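Local coordinates for protein 5'-tyrosyl-DNA phosphodiesterase (PDB 4FVA) that belongs to the endonuclease/exonuclease/phosphatase family of the DNase I-like clan and carries a bound magnesium ion, at residues 139-144 and 172-177; 79-84 and 105-110. All blocks are in the same frame, centred on the assembly; numbering follows the deposited sequence.

Contact 1 of 2, residues 139-144 and 172-177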
ATOM      1  N   ALA A 139      -4.348  -2.417  17.729  1.00 19.74           N
ATOM      2  CA  ALA A 139      -3.054  -2.760  18.313  1.00 23.34           C
ATOM      3  C   ALA A 139      -1.967  -2.811  17.245  1.00 29.48           C
ATOM      4  O   ALA A 139      -0.845  -2.357  17.462  1.00 35.62           O
ATOM      5  CB  ALA A 139      -3.139  -4.092  19.050  1.00 24.16           C
ATOM      6  N   GLN A 140      -2.298  -3.390  16.096  1.00 25.23           N
ATOM      7  CA  GLN A 140      -1.335  -3.480  15.001  1.00 21.70           C
ATOM      8  C   GLN A 140      -0.921  -2.085  14.538  1.00 20.06           C
ATOM      9  O   GLN A 140       0.265  -1.823  14.341  1.00 25.62           O
ATOM     10  CB  GLN A 140      -1.909  -4.312  13.854  1.00 18.83           C
ATOM     11  CG  GLN A 140      -2.070  -5.791  14.208  1.00 29.41           C
ATOM     12  CD  GLN A 140      -2.949  -6.544  13.219  1.00 32.13           C
ATOM     13  OE1 GLN A 140      -3.447  -5.970  12.244  1.00 24.80           O
ATOM     14  NE2 GLN A 140      -3.160  -7.838  13.480  1.00 25.05           N
ATOM     15  N   PHE A 141      -1.897  -1.200  14.345  1.00 20.32           N
ATOM     16  CA  PHE A 141      -1.601   0.161  13.909  1.00 26.65           C
ATOM     17  C   PHE A 141      -0.642   0.853  14.895  1.00 30.72           C
ATOM     18  O   PHE A 141       0.341   1.479  14.483  1.00 28.64           O
ATOM     19  CB  PHE A 141      -2.885   0.968  13.738  1.00 23.03           C
ATOM     20  CG  PHE A 141      -2.662   2.344  13.163  1.00 24.57           C
ATOM     21  CD1 PHE A 141      -2.651   2.540  11.788  1.00 24.60           C
ATOM     22  CD2 PHE A 141      -2.446   3.435  13.998  1.00 27.15           C
ATOM     23  CE1 PHE A 141      -2.432   3.807  11.248  1.00 27.97           C
ATOM     24  CE2 PHE A 141      -2.226   4.704  13.470  1.00 26.88           C
ATOM     25  CZ  PHE A 141      -2.225   4.889  12.091  1.00 29.99           C
ATOM     26  N   GLY A 142      -0.938   0.735  16.194  1.00 30.37           N
ATOM     27  CA  GLY A 142      -0.094   1.309  17.232  1.00 26.48           C
ATOM     28  C   GLY A 142       1.312   0.745  17.145  1.00 26.08           C
ATOM     29  O   GLY A 142       2.303   1.483  17.167  1.00 25.25           O
ATOM     30  N   PHE A 143       1.395  -0.569  16.987  1.00 22.65           N
ATOM     31  CA  PHE A 143       2.668  -1.243  16.845  1.00 20.72           C
ATOM     32  C   PHE A 143       3.412  -0.707  15.635  1.00 26.00           C
ATOM     33  O   PHE A 143       4.613  -0.420  15.707  1.00 23.04           O
ATOM     34  CB  PHE A 143       2.440  -2.754  16.722  1.00 22.44           C
ATOM     35  CG  PHE A 143       3.684  -3.546  16.440  1.00 26.00           C
ATOM     36  CD1 PHE A 143       4.477  -4.025  17.477  1.00 34.10           C
ATOM     37  CD2 PHE A 143       4.063  -3.818  15.127  1.00 27.32           C
ATOM     38  CE1 PHE A 143       5.642  -4.758  17.210  1.00 33.39           C
ATOM     39  CE2 PHE A 143       5.215  -4.553  14.848  1.00 30.35           C
ATOM     40  CZ  PHE A 143       6.005  -5.026  15.889  1.00 36.55           C
ATOM     41  N   CYS A 144       2.710  -0.551  14.520  1.00 25.50           N
ATOM     42  CA  CYS A 144       3.370  -0.040  13.323  1.00 31.15           C
ATOM     43  C   CYS A 144       3.909   1.368  13.558  1.00 29.23           C
ATOM     44  O   CYS A 144       5.028   1.685  13.165  1.00 22.35           O
ATOM     45  CB  CYS A 144       2.424  -0.060  12.118  1.00 29.41           C
ATOM     46  SG  CYS A 144       2.039  -1.729  11.539  1.00 24.48           S
ATOM     47  N   GLU A 172     -10.321   4.992  14.763  1.00 55.86           N
ATOM     48  CA  GLU A 172      -9.381   3.954  15.183  1.00 48.27           C
ATOM     49  C   GLU A 172      -7.917   4.416  15.184  1.00 46.58           C
ATOM     50  O   GLU A 172      -7.060   3.758  15.781  1.00 49.96           O
ATOM     51  CB  GLU A 172      -9.531   2.693  14.321  1.00 45.34           C
ATOM     52  CG  GLU A 172     -10.869   1.975  14.481  1.00 47.58           C
ATOM     53  CD  GLU A 172     -11.034   0.788  13.526  1.00 46.11           C
ATOM     54  OE1 GLU A 172     -10.372   0.763  12.460  1.00 40.65           O
ATOM     55  OE2 GLU A 172     -11.832  -0.122  13.846  1.00 42.24           O
ATOM     56  N   VAL A 173      -7.629   5.540  14.527  1.00 48.48           N
ATOM     57  CA  VAL A 173      -6.248   6.032  14.411  1.00 46.00           C
ATOM     58  C   VAL A 173      -5.726   6.552  15.748  1.00 52.24           C
ATOM     59  O   VAL A 173      -6.320   7.452  16.346  1.00 54.52           O
ATOM     60  CB  VAL A 173      -6.131   7.171  13.378  1.00 44.09           C
ATOM     61  CG1 VAL A 173      -4.777   7.865  13.496  1.00 43.07           C
ATOM     62  CG2 VAL A 173      -6.362   6.644  11.972  1.00 45.73           C
ATOM     63  N   SER A 174      -4.613   5.983  16.206  1.00 52.54           N
ATOM     64  CA  SER A 174      -4.051   6.298  17.518  1.00 63.44           C
ATOM     65  C   SER A 174      -2.824   7.202  17.443  1.00 64.58           C
ATOM     66  O   SER A 174      -2.850   8.282  16.851  1.00 69.35           O
ATOM     67  CB  SER A 174      -3.663   5.017  18.266  1.00 70.42           C
ATOM     68  OG  SER A 174      -2.485   4.443  17.725  1.00 78.10           O
ATOM     69  N   ARG A 175      -1.751   6.734  18.074  1.00 60.38           N
ATOM     70  CA  ARG A 175      -0.556   7.529  18.311  1.00 55.69           C
ATOM     71  C   ARG A 175       0.347   7.713  17.086  1.00 53.22           C
ATOM     72  O   ARG A 175       1.388   7.060  16.952  1.00 55.43           O
ATOM     73  CB  ARG A 175       0.219   6.897  19.476  1.00 57.37           C
ATOM     74  CG  ARG A 175       0.563   5.409  19.274  1.00 63.72           C
ATOM     75  CD  ARG A 175       0.971   4.764  20.601  1.00 69.67           C
ATOM     76  NE  ARG A 175       1.517   3.406  20.488  1.00 73.34           N
ATOM     77  CZ  ARG A 175       0.787   2.290  20.467  1.00 71.99           C
ATOM     78  NH1 ARG A 175      -0.541   2.353  20.544  1.00 73.15           N
ATOM     79  NH2 ARG A 175       1.387   1.106  20.373  1.00 63.39           N
ATOM     80  N   VAL A 176      -0.052   8.645  16.222  1.00 47.13           N
ATOM     81  CA  VAL A 176       0.750   9.055  15.076  1.00 42.82           C
ATOM     82  C   VAL A 176       1.811  10.054  15.533  1.00 45.24           C
ATOM     83  O   VAL A 176       1.482  11.075  16.138  1.00 49.27           O
ATOM     84  CB  VAL A 176      -0.129   9.727  14.005  1.00 41.30           C
ATOM     85  CG1 VAL A 176       0.732  10.315  12.882  1.00 35.43           C
ATOM     86  CG2 VAL A 176      -1.161   8.746  13.466  1.00 37.92           C
ATOM     87  N   PRO A 177       3.092   9.754  15.278  1.00 48.46           N
ATOM     88  CA  PRO A 177       4.126  10.679  15.751  1.00 46.15           C
ATOM     89  C   PRO A 177       4.056  12.026  15.036  1.00 45.80           C
ATOM     90  O   PRO A 177       3.668  12.097  13.870  1.00 42.72           O
ATOM     91  CB  PRO A 177       5.430   9.966  15.381  1.00 50.72           C
ATOM     92  CG  PRO A 177       5.058   8.530  15.227  1.00 52.85           C
ATOM     93  CD  PRO A 177       3.667   8.537  14.681  1.00 49.00           C
TER
HETATM   94  O   HOH W   1      -0.144  -1.761  20.571  1.00 57.96           O

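Contact 2 of 2, residues 79-84 and 105-110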
ATOM      1  N   TYR A  79      -2.478 -15.856   1.197  1.00 28.58           N
ATOM      2  CA  TYR A  79      -2.298 -14.546   0.563  1.00 25.08           C
ATOM      3  C   TYR A  79      -1.237 -13.750   1.319  1.00 22.32           C
ATOM      4  O   TYR A  79      -0.898 -14.083   2.456  1.00 25.82           O
ATOM      5  CB  TYR A  79      -3.631 -13.791   0.453  1.00 23.01           C
ATOM      6  CG  TYR A  79      -4.309 -13.532   1.775  1.00 24.45           C
ATOM      7  CD1 TYR A  79      -4.900 -14.566   2.487  1.00 18.84           C
ATOM      8  CD2 TYR A  79      -4.382 -12.245   2.294  1.00 24.42           C
ATOM      9  CE1 TYR A  79      -5.538 -14.326   3.701  1.00 23.76           C
ATOM     10  CE2 TYR A  79      -5.005 -11.995   3.502  1.00 24.90           C
ATOM     11  CZ  TYR A  79      -5.587 -13.041   4.201  1.00 23.07           C
ATOM     12  OH  TYR A  79      -6.225 -12.785   5.402  1.00 20.02           O
ATOM     13  N   TYR A  80      -0.673 -12.729   0.684  1.00 18.51           N
ATOM     14  CA  TYR A  80       0.495 -12.066   1.256  1.00 18.11           C
ATOM     15  C   TYR A  80       0.669 -10.688   0.612  1.00 18.23           C
ATOM     16  O   TYR A  80      -0.186 -10.252  -0.174  1.00 18.48           O
ATOM     17  CB  TYR A  80       1.745 -12.947   1.067  1.00 17.88           C
ATOM     18  CG  TYR A  80       1.861 -13.553  -0.330  1.00 20.71           C
ATOM     19  CD1 TYR A  80       2.519 -12.877  -1.356  1.00 22.88           C
ATOM     20  CD2 TYR A  80       1.301 -14.795  -0.620  1.00 21.75           C
ATOM     21  CE1 TYR A  80       2.606 -13.420  -2.644  1.00 18.08           C
ATOM     22  CE2 TYR A  80       1.395 -15.350  -1.893  1.00 22.51           C
ATOM     23  CZ  TYR A  80       2.040 -14.659  -2.899  1.00 25.87           C
ATOM     24  OH  TYR A  80       2.126 -15.213  -4.167  1.00 22.54           O
ATOM     25  N   THR A  81       1.724  -9.974   0.985  1.00 18.09           N
ATOM     26  CA  THR A  81       1.933  -8.649   0.421  1.00 18.21           C
ATOM     27  C   THR A  81       3.189  -8.615  -0.445  1.00 18.11           C
ATOM     28  O   THR A  81       3.971  -9.568  -0.456  1.00 17.93           O
ATOM     29  CB  THR A  81       2.017  -7.569   1.512  1.00 25.33           C
ATOM     30  OG1 THR A  81       3.146  -7.827   2.351  1.00 17.93           O
ATOM     31  CG2 THR A  81       0.746  -7.582   2.360  1.00 18.34           C
ATOM     32  N   ALA A  82       3.384  -7.523  -1.171  1.00 18.24           N
ATOM     33  CA  ALA A  82       4.594  -7.377  -1.967  1.00 22.63           C
ATOM     34  C   ALA A  82       5.042  -5.921  -1.956  1.00 22.91           C
ATOM     35  O   ALA A  82       4.215  -5.005  -1.863  1.00 18.43           O
ATOM     36  CB  ALA A  82       4.367  -7.865  -3.400  1.00 18.34           C
ATOM     37  N   ILE A  83       6.352  -5.719  -2.066  1.00 18.10           N
ATOM     38  CA  ILE A  83       6.896  -4.388  -2.285  1.00 18.18           C
ATOM     39  C   ILE A  83       7.738  -4.471  -3.549  1.00 21.52           C
ATOM     40  O   ILE A  83       8.626  -5.332  -3.649  1.00 18.08           O
ATOM     41  CB  ILE A  83       7.764  -3.921  -1.088  1.00 18.46           C
ATOM     42  CG1 ILE A  83       6.930  -3.919   0.208  1.00 17.93           C
ATOM     43  CG2 ILE A  83       8.376  -2.519  -1.354  1.00 18.06           C
ATOM     44  CD1 ILE A  83       7.715  -3.507   1.441  1.00 17.74           C
ATOM     45  N   LEU A  84       7.439  -3.613  -4.518  1.00 18.49           N
ATOM     46  CA  LEU A  84       8.219  -3.557  -5.752  1.00 21.32           C
ATOM     47  C   LEU A  84       8.941  -2.228  -5.798  1.00 20.84           C
ATOM     48  O   LEU A  84       8.326  -1.176  -5.572  1.00 18.79           O
ATOM     49  CB  LEU A  84       7.329  -3.714  -6.993  1.00 18.88           C
ATOM     50  CG  LEU A  84       6.604  -5.047  -7.227  1.00 22.95           C
ATOM     51  CD1 LEU A  84       5.414  -5.229  -6.265  1.00 18.84           C
ATOM     52  CD2 LEU A  84       6.146  -5.157  -8.679  1.00 20.46           C
ATOM     53  N   TYR A 105      -2.590 -14.212   9.243  1.00 26.35           N
ATOM     54  CA  TYR A 105      -1.216 -14.258   8.723  1.00 25.18           C
ATOM     55  C   TYR A 105      -0.697 -12.871   8.354  1.00 21.10           C
ATOM     56  O   TYR A 105       0.119 -12.742   7.429  1.00 24.82           O
ATOM     57  CB  TYR A 105      -1.091 -15.151   7.479  1.00 29.48           C
ATOM     58  CG  TYR A 105      -1.912 -16.416   7.510  1.00 43.29           C
ATOM     59  CD1 TYR A 105      -1.663 -17.422   8.438  1.00 44.64           C
ATOM     60  CD2 TYR A 105      -2.926 -16.615   6.579  1.00 52.77           C
ATOM     61  CE1 TYR A 105      -2.424 -18.584   8.451  1.00 48.99           C
ATOM     62  CE2 TYR A 105      -3.693 -17.768   6.582  1.00 56.96           C
ATOM     63  CZ  TYR A 105      -3.438 -18.750   7.515  1.00 57.31           C
ATOM     64  OH  TYR A 105      -4.203 -19.899   7.509  1.00 62.36           O
ATOM     65  N   ARG A 106      -1.173 -11.839   9.047  1.00 24.11           N
ATOM     66  CA  ARG A 106      -0.814 -10.474   8.684  1.00 20.73           C
ATOM     67  C   ARG A 106       0.558 -10.110   9.220  1.00 20.94           C
ATOM     68  O   ARG A 106       0.970 -10.581  10.296  1.00 18.59           O
ATOM     69  CB  ARG A 106      -1.888  -9.487   9.153  1.00 21.35           C
ATOM     70  CG  ARG A 106      -3.291  -9.820   8.632  1.00 19.28           C
ATOM     71  CD  ARG A 106      -3.343  -9.933   7.094  1.00 20.61           C
ATOM     72  NE  ARG A 106      -4.648 -10.432   6.644  1.00 21.16           N
ATOM     73  CZ  ARG A 106      -5.733  -9.671   6.542  1.00 23.68           C
ATOM     74  NH1 ARG A 106      -5.652  -8.380   6.843  1.00 22.77           N
ATOM     75  NH2 ARG A 106      -6.894 -10.192   6.138  1.00 20.03           N
ATOM     76  N   THR A 107       1.251  -9.241   8.480  1.00 17.81           N
ATOM     77  CA  THR A 107       2.652  -8.966   8.720  1.00 17.59           C
ATOM     78  C   THR A 107       2.951  -7.490   8.507  1.00 21.02           C
ATOM     79  O   THR A 107       2.206  -6.775   7.823  1.00 20.01           O
ATOM     80  CB  THR A 107       3.536  -9.756   7.721  1.00 20.04           C
ATOM     81  OG1 THR A 107       3.135  -9.417   6.378  1.00 22.92           O
ATOM     82  CG2 THR A 107       3.380 -11.277   7.919  1.00 25.13           C
ATOM     83  N   LEU A 108       4.066  -7.044   9.064  1.00 18.59           N
ATOM     84  CA  LEU A 108       4.609  -5.742   8.693  1.00 20.74           C
ATOM     85  C   LEU A 108       5.825  -6.060   7.858  1.00 23.92           C
ATOM     86  O   LEU A 108       6.813  -6.607   8.362  1.00 24.26           O
ATOM     87  CB  LEU A 108       4.991  -4.934   9.931  1.00 25.41           C
ATOM     88  CG  LEU A 108       5.587  -3.546   9.698  1.00 25.37           C
ATOM     89  CD1 LEU A 108       4.642  -2.727   8.848  1.00 20.60           C
ATOM     90  CD2 LEU A 108       5.808  -2.860  11.047  1.00 26.95           C
ATOM     91  N   GLN A 109       5.736  -5.742   6.571  1.00 17.44           N
ATOM     92  CA  GLN A 109       6.812  -6.028   5.622  1.00 17.46           C
ATOM     93  C   GLN A 109       7.681  -4.788   5.489  1.00 19.27           C
ATOM     94  O   GLN A 109       7.191  -3.724   5.098  1.00 17.65           O
ATOM     95  CB  GLN A 109       6.238  -6.423   4.255  1.00 17.46           C
ATOM     96  CG  GLN A 109       7.301  -6.756   3.192  1.00 19.57           C
ATOM     97  CD  GLN A 109       6.692  -7.082   1.849  1.00 17.54           C
ATOM     98  OE1 GLN A 109       5.563  -6.669   1.560  1.00 17.74           O
ATOM     99  NE2 GLN A 109       7.435  -7.814   1.009  1.00 21.32           N
ATOM    100  N   ILE A 110       8.969  -4.917   5.808  1.00 18.36           N
ATOM    101  CA  ILE A 110       9.857  -3.757   5.825  1.00 18.81           C
ATOM    102  C   ILE A 110      10.989  -3.939   4.842  1.00 20.51           C
ATOM    103  O   ILE A 110      11.734  -4.922   4.925  1.00 17.07           O
ATOM    104  CB  ILE A 110      10.437  -3.500   7.240  1.00 20.56           C
ATOM    105  CG1 ILE A 110       9.304  -3.250   8.234  1.00 17.08           C
ATOM    106  CG2 ILE A 110      11.339  -2.271   7.251  1.00 20.41           C
ATOM    107  CD1 ILE A 110       9.778  -3.175   9.705  1.00 16.97           C
TER
HETATM  108  O   HOH W   2       0.941 -13.568   4.897  1.00 25.25           O
HETATM  109  O   HOH W   3       2.659  -7.105   4.936  1.00 21.79           O

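Contact 1 of 2, residues 139-144 and 172-177
Gly142 and Arg175 bring the backbones of 139-144 and 172-177 closest, their CA atoms 6.3 Å apart, and toward Val173 the gap widens, with 7.5 Å from its CA to that of Phe141. The first segment is a turn of helix 134-154; the second is irregular, with an inverse gamma turn centred on Arg175 and closed by a 2.9 Å bond from Val176 N to Ser174 O. No direct hydrogen bond joins the two; they meet by packing and through one water. With CG anti to the backbone N (chi1 -174°), the Phe141 ring reaches the loop: Val176 CG2 lies at its edge, 4.2 Å from CE2, and Val173 CG1 approaches CE2 obliquely at 4.1 Å. In this DNase I-like fold the contact lays the loop between strands 159-163 and 181-182 against the outer helix, well away from the centre of the chain. Arg175 spreads its guanidinium over Gly142, whose CA meets one face, 3.5 Å from CZ; the helix presents bare backbone there. A water in the guanidinium plane accepts from Arg175 NH2 at 3.3 Å and donates to Ala139 O. Asp146, on the same helix, forms a salt bridge with that nitrogen.

Contact 2 of 2, residues 79-84 and 105-110
Arg106 takes hold of Tyr79 with a side-on grip: NH2 donates to Tyr79 OH at 2.8 Å and NE to the same oxygen at 3.1 Å. Both bonds lie within 7° of the guanidinium plane, which puts the hydroxyl at its edge; the phenol ring is turned 73° from that plane. A bend at chi2 (-55°) turns the arginine end back to the tyrosine, while NH2 also bonds Ser129 OG and NH1 bonds His126 O. Thr107 is joined to Thr81 by a water, which donates to Thr81 OG1 and Thr107 O and accepts from Thr107 OG1, bridging hydroxyls 4.3 Å apart (OG1 to OG1). At Gln109 an extended side chain crosses the interface: OE1 accepts from Thr81 OG1 at 2.8 Å, the donor standing well above the carbonyl plane. Its CG packs on Ile83 CD1, and NE2 is satisfied by Tyr71 O and His94, leaving both ends of this buried amide bonded. Strands 80-84 and 107-110 run nearly parallel, their N-to-C directions 15° apart and their axes 8.3 Å apart at closest approach, facing each other from the two sheets of the DNase I-like sandwich: the former is flanked by strands 47-53 and 68-72, the latter by 90-98 and 118-126, with helix 134-154 packed behind it against Leu108.

The centres of the two contacts lie about 18 Å apart, and along the chain they come in series, contact 2 closing before contact 1 opens. Helix 134-154 connects them: Cys144 SG rests 3.9 Å from Leu108 CD1, and Phe143 CE2 also packs on Leu108. Strand 107-115 therefore meets the opposing sheet on one side and this helix on the other. The first sheet, the second sheet, helix 134-154 and loop 172-177 lie one over another in that order. Contact 2, its centre about 10 Å from the centre of the chain, joins the two sheets; its Tyr79 side chain touches Glu52, which with Asp22 binds the magnesium ion, and lies about 8 Å from that ion. Contact 1, centred about 16 Å out, lays a loop on the helix.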